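ABC transporter, substrate binding protein (Agrobacterium tumefaciens, PDB 3C9H) probably captures a solute in the periplasm and delivers it to its ABC importer, and binds a magnesium ion. Local coordinates at residues K211-S224 with F228-W242. Residues are numbered along the deposited sequence; the frame is centred on the assembly and turned at random.
With CIT (citric acid), chain D.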
ATOM      1  N   LYS A 211      -2.825  19.697  -1.766  1.00 26.04           N
ATOM      2  CA  LYS A 211      -4.110  19.033  -1.853  1.00 26.15           C
ATOM      3  C   LYS A 211      -3.945  17.585  -1.436  1.00 25.40           C
ATOM      4  O   LYS A 211      -2.980  16.930  -1.830  1.00 24.83           O
ATOM      5  CB  LYS A 211      -4.630  19.091  -3.273  1.00 27.13           C
ATOM      6  CG  LYS A 211      -4.706  20.550  -3.799  1.00 28.21           C
ATOM      7  CD  LYS A 211      -5.831  20.716  -4.779  1.00 29.85           C
ATOM      8  CE  LYS A 211      -6.076  22.204  -5.067  1.00 33.54           C
ATOM      9  NZ  LYS A 211      -5.939  23.012  -3.806  1.00 35.94           N
ATOM     10  N   VAL A 212      -4.888  17.079  -0.655  1.00 24.36           N
ATOM     11  CA  VAL A 212      -4.755  15.728  -0.084  1.00 23.71           C
ATOM     12  C   VAL A 212      -5.861  14.806  -0.583  1.00 23.57           C
ATOM     13  O   VAL A 212      -7.037  15.205  -0.710  1.00 23.63           O
ATOM     14  CB  VAL A 212      -4.676  15.763   1.451  1.00 23.22           C
ATOM     15  CG1 VAL A 212      -3.445  16.551   1.930  1.00 23.39           C
ATOM     16  CG2 VAL A 212      -5.919  16.329   2.033  1.00 24.53           C
ATOM     17  N   TYR A 213      -5.493  13.566  -0.892  1.00 23.30           N
ATOM     18  CA  TYR A 213      -6.411  12.609  -1.479  1.00 23.41           C
ATOM     19  C   TYR A 213      -6.292  11.268  -0.739  1.00 23.13           C
ATOM     20  O   TYR A 213      -5.260  10.975  -0.113  1.00 22.74           O
ATOM     21  CB  TYR A 213      -6.090  12.380  -2.974  1.00 24.46           C
ATOM     22  CG  TYR A 213      -6.340  13.603  -3.820  1.00 25.97           C
ATOM     23  CD1 TYR A 213      -7.561  13.764  -4.494  1.00 26.61           C
ATOM     24  CD2 TYR A 213      -5.409  14.621  -3.895  1.00 25.02           C
ATOM     25  CE1 TYR A 213      -7.818  14.893  -5.247  1.00 27.40           C
ATOM     26  CE2 TYR A 213      -5.673  15.784  -4.640  1.00 26.26           C
ATOM     27  CZ  TYR A 213      -6.878  15.906  -5.301  1.00 26.08           C
ATOM     28  OH  TYR A 213      -7.162  17.025  -6.049  1.00 29.02           O
ATOM     29  N   SER A 214      -7.322  10.453  -0.886  1.00 21.82           N
ATOM     30  CA  SER A 214      -7.376   9.150  -0.260  1.00 22.41           C
ATOM     31  C   SER A 214      -6.661   8.069  -1.081  1.00 22.00           C
ATOM     32  O   SER A 214      -6.399   6.999  -0.565  1.00 20.54           O
ATOM     33  CB  SER A 214      -8.834   8.762   0.001  1.00 22.91           C
ATOM     34  OG  SER A 214      -9.542   8.491  -1.220  1.00 25.98           O
ATOM     35  N   THR A 215      -6.343   8.338  -2.362  1.00 21.71           N
ATOM     36  CA  THR A 215      -5.754   7.314  -3.209  1.00 21.44           C
ATOM     37  C   THR A 215      -4.548   7.824  -4.019  1.00 21.60           C
ATOM     38  O   THR A 215      -4.485   8.987  -4.396  1.00 22.09           O
ATOM     39  CB  THR A 215      -6.829   6.734  -4.135  1.00 20.93           C
ATOM     40  OG1 THR A 215      -7.221   7.727  -5.097  1.00 20.74           O
ATOM     41  CG2 THR A 215      -8.086   6.233  -3.293  1.00 21.05           C
ATOM     42  N   SER A 216      -3.591   6.934  -4.282  1.00 22.15           N
ATOM     43  CA  SER A 216      -2.479   7.250  -5.163  1.00 20.96           C
ATOM     44  C   SER A 216      -3.000   7.508  -6.549  1.00 21.31           C
ATOM     45  O   SER A 216      -2.525   8.427  -7.220  1.00 20.48           O
ATOM     46  CB  SER A 216      -1.437   6.126  -5.211  1.00 20.53           C
ATOM     47  OG  SER A 216      -0.524   6.210  -4.135  1.00 20.33           O
ATOM     48  N   SER A 217      -3.993   6.725  -6.979  1.00 21.39           N
ATOM     49  CA  SER A 217      -4.517   6.861  -8.345  1.00 22.73           C
ATOM     50  C   SER A 217      -5.062   8.270  -8.621  1.00 22.33           C
ATOM     51  O   SER A 217      -4.838   8.800  -9.710  1.00 22.41           O
ATOM     52  CB  SER A 217      -5.583   5.820  -8.647  1.00 23.52           C
ATOM     53  OG  SER A 217      -6.625   5.949  -7.708  1.00 27.96           O
ATOM     54  N   ALA A 218      -5.764   8.875  -7.656  1.00 22.71           N
ATOM     55  CA  ALA A 218      -6.278  10.252  -7.813  1.00 22.80           C
ATOM     56  C   ALA A 218      -5.129  11.251  -8.034  1.00 23.24           C
ATOM     57  O   ALA A 218      -5.215  12.186  -8.833  1.00 22.21           O
ATOM     58  CB  ALA A 218      -7.130  10.686  -6.591  1.00 22.31           C
ATOM     59  N   ILE A 219      -4.055  11.062  -7.296  1.00 22.84           N
ATOM     60  CA  ILE A 219      -2.905  11.950  -7.409  1.00 22.43           C
ATOM     61  C   ILE A 219      -2.206  11.687  -8.745  1.00 22.81           C
ATOM     62  O   ILE A 219      -1.918  12.610  -9.479  1.00 22.59           O
ATOM     63  CB  ILE A 219      -1.953  11.785  -6.229  1.00 22.76           C
ATOM     64  CG1 ILE A 219      -2.629  12.242  -4.922  1.00 22.61           C
ATOM     65  CG2 ILE A 219      -0.635  12.550  -6.509  1.00 21.69           C
ATOM     66  CD1 ILE A 219      -1.855  11.843  -3.638  1.00 22.21           C
ATOM     67  N   LEU A 220      -2.020  10.421  -9.091  1.00 23.12           N
ATOM     68  CA  LEU A 220      -1.377  10.071 -10.345  1.00 23.85           C
ATOM     69  C   LEU A 220      -2.103  10.642 -11.554  1.00 25.19           C
ATOM     70  O   LEU A 220      -1.451  11.215 -12.437  1.00 26.14           O
ATOM     71  CB  LEU A 220      -1.170   8.558 -10.450  1.00 23.74           C
ATOM     72  CG  LEU A 220      -0.024   8.045  -9.568  1.00 20.73           C
ATOM     73  CD1 LEU A 220      -0.150   6.554  -9.369  1.00 21.10           C
ATOM     74  CD2 LEU A 220       1.359   8.412 -10.152  1.00 18.87           C
ATOM     75  N   GLU A 221      -3.430  10.551 -11.591  1.00 26.62           N
ATOM     76  CA  GLU A 221      -4.183  11.155 -12.724  1.00 28.18           C
ATOM     77  C   GLU A 221      -3.907  12.643 -12.872  1.00 27.55           C
ATOM     78  O   GLU A 221      -3.755  13.113 -13.986  1.00 28.54           O
ATOM     79  CB  GLU A 221      -5.702  10.844 -12.730  1.00 28.85           C
ATOM     80  CG  GLU A 221      -6.430  10.947 -11.440  1.00 32.87           C
ATOM     81  CD  GLU A 221      -7.777  10.170 -11.428  1.00 33.28           C
ATOM     82  OE1 GLU A 221      -7.786   8.898 -11.372  1.00 40.79           O
ATOM     83  OE2 GLU A 221      -8.823  10.855 -11.426  1.00 41.46           O
ATOM     84  N   ARG A 222      -3.768  13.357 -11.762  1.00 27.30           N
ATOM     85  CA  ARG A 222      -3.586  14.805 -11.773  1.00 27.86           C
ATOM     86  C   ARG A 222      -2.141  15.253 -12.079  1.00 27.78           C
ATOM     87  O   ARG A 222      -1.923  16.303 -12.705  1.00 27.64           O
ATOM     88  CB  ARG A 222      -4.101  15.408 -10.473  1.00 27.85           C
ATOM     89  CG  ARG A 222      -5.652  15.413 -10.395  1.00 28.40           C
ATOM     90  CD  ARG A 222      -6.165  15.577  -8.970  1.00 29.51           C
ATOM     91  NE  ARG A 222      -7.628  15.538  -8.923  1.00 30.59           N
ATOM     92  CZ  ARG A 222      -8.370  14.450  -9.112  1.00 32.22           C
ATOM     93  NH1 ARG A 222      -7.816  13.256  -9.332  1.00 32.53           N
ATOM     94  NH2 ARG A 222      -9.697  14.552  -9.071  1.00 35.04           N
ATOM     95  N   VAL A 223      -1.168  14.472 -11.622  1.00 27.15           N
ATOM     96  CA  VAL A 223       0.241  14.661 -12.001  1.00 27.68           C
ATOM     97  C   VAL A 223       0.418  14.340 -13.483  1.00 28.27           C
ATOM     98  O   VAL A 223       1.127  15.056 -14.173  1.00 28.11           O
ATOM     99  CB  VAL A 223       1.217  13.818 -11.112  1.00 27.24           C
ATOM    100  CG1 VAL A 223       2.680  13.878 -11.633  1.00 26.60           C
ATOM    101  CG2 VAL A 223       1.149  14.327  -9.643  1.00 25.43           C
ATOM    102  N   SER A 224      -0.284  13.321 -13.971  1.00 28.98           N
ATOM    103  CA  SER A 224      -0.128  12.821 -15.343  1.00 30.25           C
ATOM    104  C   SER A 224      -0.401  13.890 -16.378  1.00 31.03           C
ATOM    105  O   SER A 224       0.321  13.998 -17.367  1.00 31.35           O
ATOM    106  CB  SER A 224      -1.073  11.639 -15.612  1.00 30.56           C
ATOM    107  OG  SER A 224      -0.640  10.889 -16.725  1.00 33.53           O
ATOM    108  N   PHE A 228      -1.090  18.884 -11.354  1.00 28.07           N
ATOM    109  CA  PHE A 228      -0.130  18.895 -10.268  1.00 27.13           C
ATOM    110  C   PHE A 228       1.250  18.682 -10.829  1.00 26.19           C
ATOM    111  O   PHE A 228       1.419  17.940 -11.776  1.00 26.44           O
ATOM    112  CB  PHE A 228      -0.413  17.737  -9.299  1.00 26.92           C
ATOM    113  CG  PHE A 228      -1.715  17.864  -8.534  1.00 26.88           C
ATOM    114  CD1 PHE A 228      -2.322  19.085  -8.315  1.00 27.17           C
ATOM    115  CD2 PHE A 228      -2.287  16.732  -7.963  1.00 28.82           C
ATOM    116  CE1 PHE A 228      -3.508  19.177  -7.591  1.00 27.83           C
ATOM    117  CE2 PHE A 228      -3.474  16.818  -7.237  1.00 27.65           C
ATOM    118  CZ  PHE A 228      -4.079  18.046  -7.057  1.00 27.42           C
ATOM    119  N   VAL A 229       2.246  19.309 -10.221  1.00 25.89           N
ATOM    120  CA  VAL A 229       3.630  19.141 -10.676  1.00 25.02           C
ATOM    121  C   VAL A 229       4.397  18.083  -9.860  1.00 24.44           C
ATOM    122  O   VAL A 229       5.350  17.495 -10.350  1.00 24.27           O
ATOM    123  CB  VAL A 229       4.362  20.478 -10.635  1.00 25.59           C
ATOM    124  CG1 VAL A 229       3.628  21.486 -11.548  1.00 24.78           C
ATOM    125  CG2 VAL A 229       4.512  21.000  -9.195  1.00 23.18           C
ATOM    126  N   LEU A 230       3.976  17.856  -8.617  1.00 23.59           N
ATOM    127  CA  LEU A 230       4.650  16.928  -7.702  1.00 23.14           C
ATOM    128  C   LEU A 230       3.642  16.186  -6.823  1.00 22.47           C
ATOM    129  O   LEU A 230       2.655  16.771  -6.357  1.00 21.63           O
ATOM    130  CB  LEU A 230       5.607  17.682  -6.762  1.00 23.20           C
ATOM    131  CG  LEU A 230       6.976  18.124  -7.283  1.00 24.28           C
ATOM    132  CD1 LEU A 230       7.567  19.168  -6.328  1.00 24.08           C
ATOM    133  CD2 LEU A 230       7.919  16.937  -7.463  1.00 22.84           C
ATOM    134  N   GLY A 231       3.915  14.908  -6.574  1.00 22.35           N
ATOM    135  CA  GLY A 231       3.248  14.157  -5.511  1.00 22.21           C
ATOM    136  C   GLY A 231       4.248  13.554  -4.534  1.00 22.18           C
ATOM    137  O   GLY A 231       5.365  13.163  -4.915  1.00 20.60           O
ATOM    138  N   TYR A 232       3.836  13.461  -3.272  1.00 22.56           N
ATOM    139  CA  TYR A 232       4.691  13.018  -2.187  1.00 22.66           C
ATOM    140  C   TYR A 232       4.102  11.759  -1.522  1.00 21.84           C
ATOM    141  O   TYR A 232       2.910  11.723  -1.237  1.00 20.94           O
ATOM    142  CB  TYR A 232       4.851  14.141  -1.143  1.00 23.86           C
ATOM    143  CG  TYR A 232       5.627  13.718   0.066  1.00 24.20           C
ATOM    144  CD1 TYR A 232       7.009  13.641   0.022  1.00 26.88           C
ATOM    145  CD2 TYR A 232       4.989  13.383   1.259  1.00 25.90           C
ATOM    146  CE1 TYR A 232       7.741  13.215   1.120  1.00 26.89           C
ATOM    147  CE2 TYR A 232       5.719  12.958   2.378  1.00 25.74           C
ATOM    148  CZ  TYR A 232       7.086  12.874   2.298  1.00 26.10           C
ATOM    149  OH  TYR A 232       7.830  12.472   3.387  1.00 27.28           O
ATOM    150  N   ASN A 233       4.950  10.768  -1.256  1.00 21.40           N
ATOM    151  CA  ASN A 233       4.548   9.493  -0.621  1.00 21.61           C
ATOM    152  C   ASN A 233       3.550   8.675  -1.420  1.00 21.08           C
ATOM    153  O   ASN A 233       2.627   8.068  -0.866  1.00 21.33           O
ATOM    154  CB  ASN A 233       3.996   9.733   0.786  1.00 22.59           C
ATOM    155  CG  ASN A 233       5.066   9.711   1.860  1.00 23.49           C
ATOM    156  OD1 ASN A 233       4.754   9.770   3.069  1.00 27.78           O
ATOM    157  ND2 ASN A 233       6.316   9.611   1.449  1.00 20.63           N
ATOM    158  N   ILE A 234       3.775   8.608  -2.723  1.00 20.58           N
ATOM    159  CA  ILE A 234       2.896   7.910  -3.632  1.00 20.74           C
ATOM    160  C   ILE A 234       3.404   6.474  -3.744  1.00 20.90           C
ATOM    161  O   ILE A 234       4.604   6.239  -3.653  1.00 19.82           O
ATOM    162  CB  ILE A 234       2.866   8.623  -5.032  1.00 21.61           C
ATOM    163  CG1 ILE A 234       2.500  10.102  -4.829  1.00 22.13           C
ATOM    164  CG2 ILE A 234       1.883   7.923  -6.004  1.00 20.67           C
ATOM    165  CD1 ILE A 234       1.211  10.328  -4.028  1.00 23.36           C
ATOM    166  N   LEU A 235       2.486   5.523  -3.946  1.00 21.20           N
ATOM    167  CA  LEU A 235       2.865   4.141  -4.152  1.00 21.49           C
ATOM    168  C   LEU A 235       3.684   3.975  -5.440  1.00 21.55           C
ATOM    169  O   LEU A 235       3.209   4.259  -6.532  1.00 21.27           O
ATOM    170  CB  LEU A 235       1.637   3.223  -4.121  1.00 21.79           C
ATOM    171  CG  LEU A 235       0.914   3.049  -2.766  1.00 22.82           C
ATOM    172  CD1 LEU A 235      -0.289   2.114  -2.935  1.00 24.26           C
ATOM    173  CD2 LEU A 235       1.870   2.544  -1.648  1.00 23.72           C
ATOM    174  N   GLY A 236       4.913   3.492  -5.299  1.00 21.17           N
ATOM    175  CA  GLY A 236       5.833   3.365  -6.431  1.00 21.18           C
ATOM    176  C   GLY A 236       5.356   2.366  -7.463  1.00 21.65           C
ATOM    177  O   GLY A 236       5.584   2.537  -8.638  1.00 21.68           O
ATOM    178  N   SER A 237       4.691   1.306  -7.004  1.00 21.58           N
ATOM    179  CA  SER A 237       4.160   0.276  -7.895  1.00 21.59           C
ATOM    180  C   SER A 237       3.101   0.866  -8.822  1.00 21.65           C
ATOM    181  O   SER A 237       3.129   0.665 -10.012  1.00 22.70           O
ATOM    182  CB  SER A 237       3.567  -0.856  -7.050  1.00 21.45           C
ATOM    183  OG  SER A 237       2.787  -0.321  -5.984  1.00 22.50           O
ATOM    184  N   TYR A 238       2.170   1.623  -8.256  1.00 22.10           N
ATOM    185  CA  TYR A 238       1.125   2.283  -9.014  1.00 21.59           C
ATOM    186  C   TYR A 238       1.738   3.341  -9.917  1.00 22.09           C
ATOM    187  O   TYR A 238       1.293   3.507 -11.055  1.00 21.68           O
ATOM    188  CB  TYR A 238       0.141   2.949  -8.067  1.00 21.74           C
ATOM    189  CG  TYR A 238      -0.753   2.008  -7.251  1.00 20.73           C
ATOM    190  CD1 TYR A 238      -0.550   0.625  -7.217  1.00 22.98           C
ATOM    191  CD2 TYR A 238      -1.790   2.522  -6.511  1.00 19.66           C
ATOM    192  CE1 TYR A 238      -1.370  -0.209  -6.439  1.00 22.38           C
ATOM    193  CE2 TYR A 238      -2.611   1.711  -5.762  1.00 20.39           C
ATOM    194  CZ  TYR A 238      -2.402   0.337  -5.732  1.00 20.69           C
ATOM    195  OH  TYR A 238      -3.221  -0.460  -4.963  1.00 21.14           O
ATOM    196  N   ALA A 239       2.755   4.048  -9.418  1.00 21.49           N
ATOM    197  CA  ALA A 239       3.395   5.084 -10.202  1.00 22.22           C
ATOM    198  C   ALA A 239       4.052   4.453 -11.436  1.00 22.57           C
ATOM    199  O   ALA A 239       3.900   4.964 -12.527  1.00 22.25           O
ATOM    200  CB  ALA A 239       4.399   5.850  -9.358  1.00 21.62           C
ATOM    201  N   ALA A 240       4.766   3.344 -11.248  1.00 23.65           N
ATOM    202  CA  ALA A 240       5.379   2.615 -12.365  1.00 25.33           C
ATOM    203  C   ALA A 240       4.325   2.118 -13.360  1.00 26.99           C
ATOM    204  O   ALA A 240       4.546   2.190 -14.578  1.00 27.42           O
ATOM    205  CB  ALA A 240       6.268   1.470 -11.870  1.00 24.74           C
ATOM    206  N   ASP A 241       3.177   1.657 -12.861  1.00 28.55           N
ATOM    207  CA  ASP A 241       2.061   1.245 -13.726  1.00 29.51           C
ATOM    208  C   ASP A 241       1.539   2.389 -14.564  1.00 30.24           C
ATOM    209  O   ASP A 241       1.375   2.247 -15.780  1.00 30.62           O
ATOM    210  CB  ASP A 241       0.888   0.695 -12.903  1.00 30.26           C
ATOM    211  CG  ASP A 241      -0.224   0.166 -13.784  1.00 30.65           C
ATOM    212  OD1 ASP A 241       0.040  -0.797 -14.535  1.00 33.49           O
ATOM    213  OD2 ASP A 241      -1.339   0.731 -13.744  1.00 32.42           O
ATOM    214  N   TRP A 242       1.281   3.523 -13.913  1.00 31.48           N
ATOM    215  CA  TRP A 242       0.871   4.745 -14.606  1.00 33.15           C
ATOM    216  C   TRP A 242       1.879   5.188 -15.665  1.00 33.81           C
ATOM    217  O   TRP A 242       1.498   5.419 -16.818  1.00 34.12           O
ATOM    218  CB  TRP A 242       0.632   5.904 -13.633  1.00 34.23           C
ATOM    219  CG  TRP A 242      -0.775   6.001 -13.298  1.00 36.37           C
ATOM    220  CD1 TRP A 242      -1.459   5.224 -12.388  1.00 37.65           C
ATOM    221  CD2 TRP A 242      -1.732   6.864 -13.895  1.00 36.07           C
ATOM    222  NE1 TRP A 242      -2.794   5.579 -12.375  1.00 37.95           N
ATOM    223  CE2 TRP A 242      -2.988   6.582 -13.289  1.00 37.57           C
ATOM    224  CE3 TRP A 242      -1.653   7.876 -14.850  1.00 36.59           C
ATOM    225  CZ2 TRP A 242      -4.154   7.259 -13.633  1.00 37.85           C
ATOM    226  CZ3 TRP A 242      -2.815   8.548 -15.193  1.00 37.10           C
ATOM    227  CH2 TRP A 242      -4.050   8.238 -14.585  1.00 37.51           C
TER
HETATM  228  C1  CIT D 402      -3.617   0.913  -1.799  1.00 17.93           C
HETATM  229  O1  CIT D 402      -3.203  -0.184  -1.329  1.00 17.54           O
HETATM  230  O2  CIT D 402      -3.826   1.035  -3.024  1.00 17.63           O
HETATM  231  C2  CIT D 402      -3.823   2.104  -0.901  1.00 17.50           C
HETATM  232  C3  CIT D 402      -5.037   2.971  -1.284  1.00 17.42           C
HETATM  233  O7  CIT D 402      -6.212   2.125  -1.474  1.00 19.10           O
HETATM  234  C4  CIT D 402      -5.354   3.979  -0.184  1.00 18.12           C
HETATM  235  C5  CIT D 402      -5.790   3.337   1.095  1.00 17.92           C
HETATM  236  O3  CIT D 402      -5.311   3.709   2.214  1.00 16.88           O
HETATM  237  O4  CIT D 402      -6.678   2.477   0.998  1.00 16.89           O
HETATM  238  C6  CIT D 402      -4.799   3.759  -2.582  1.00 19.20           C
HETATM  239  O5  CIT D 402      -5.534   3.622  -3.597  1.00 17.96           O
HETATM  240  O6  CIT D 402      -3.852   4.551  -2.674  1.00 19.63           O
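Leu220 of helix 216-224 lies against the indole of Trp242, its CB 3.7 Å from the centroid of the five-membered ring and almost exactly on the ring normal, a CH-pi contact. Its CD1 reaches Trp242 CD1 and the backbone of Tyr238, its CD2 Ala239, and leucine and indole interdigitate between helices 216-224 and 236-242, which run at 37° to each other. The indole itself is a knob in a hole made by Ser217, Leu220, Glu221 and Ser224; its six-membered ring reaches out over Glu221, and Ser224 OG meets its edge. Deeper in, the packing tightens where the CD1 methyls of Ile219 and Ile234 press together at 3.4 Å. Beside them the buried hydroxyl of Ser216, set anti to its own carbonyl carbon, accepts a nearly straight bond from Leu235 N (3.1 Å, 175°) and also pairs with Tyr176. At the first turn of the helix Ser216 N donates to O6 of a citrate, probably from the crystallisation liquor, while Tyr238 OH, close to Asp43 and the magnesium, binds citrate O2, consistent with this end lining the cleft between the two lobes expected of a bacterial extracellular solute-binding protein. The buried Phe228 ring forms a second packed patch. The extended Arg222 chain runs alongside it, CD 3.4 Å from CE2, and NH1 turns back to Ala218 O and, weakly, to Glu221 OE2. Solvent lies nearer the outer rim, where partly exposed Tyr213 meets Phe228 rim to rim and exposed Lys211 brushes the ring edge with CD before leading away. The bond from Phe228 N to Arg222 O (3.0 Å) ties the helix end to the next segment. Strand 173-176, parallel to both 211-213 and 230-235, meets Phe228 through Ala174 and Leu235 through Tyr176, and strand 135-142 backs Ile234 and Ala239.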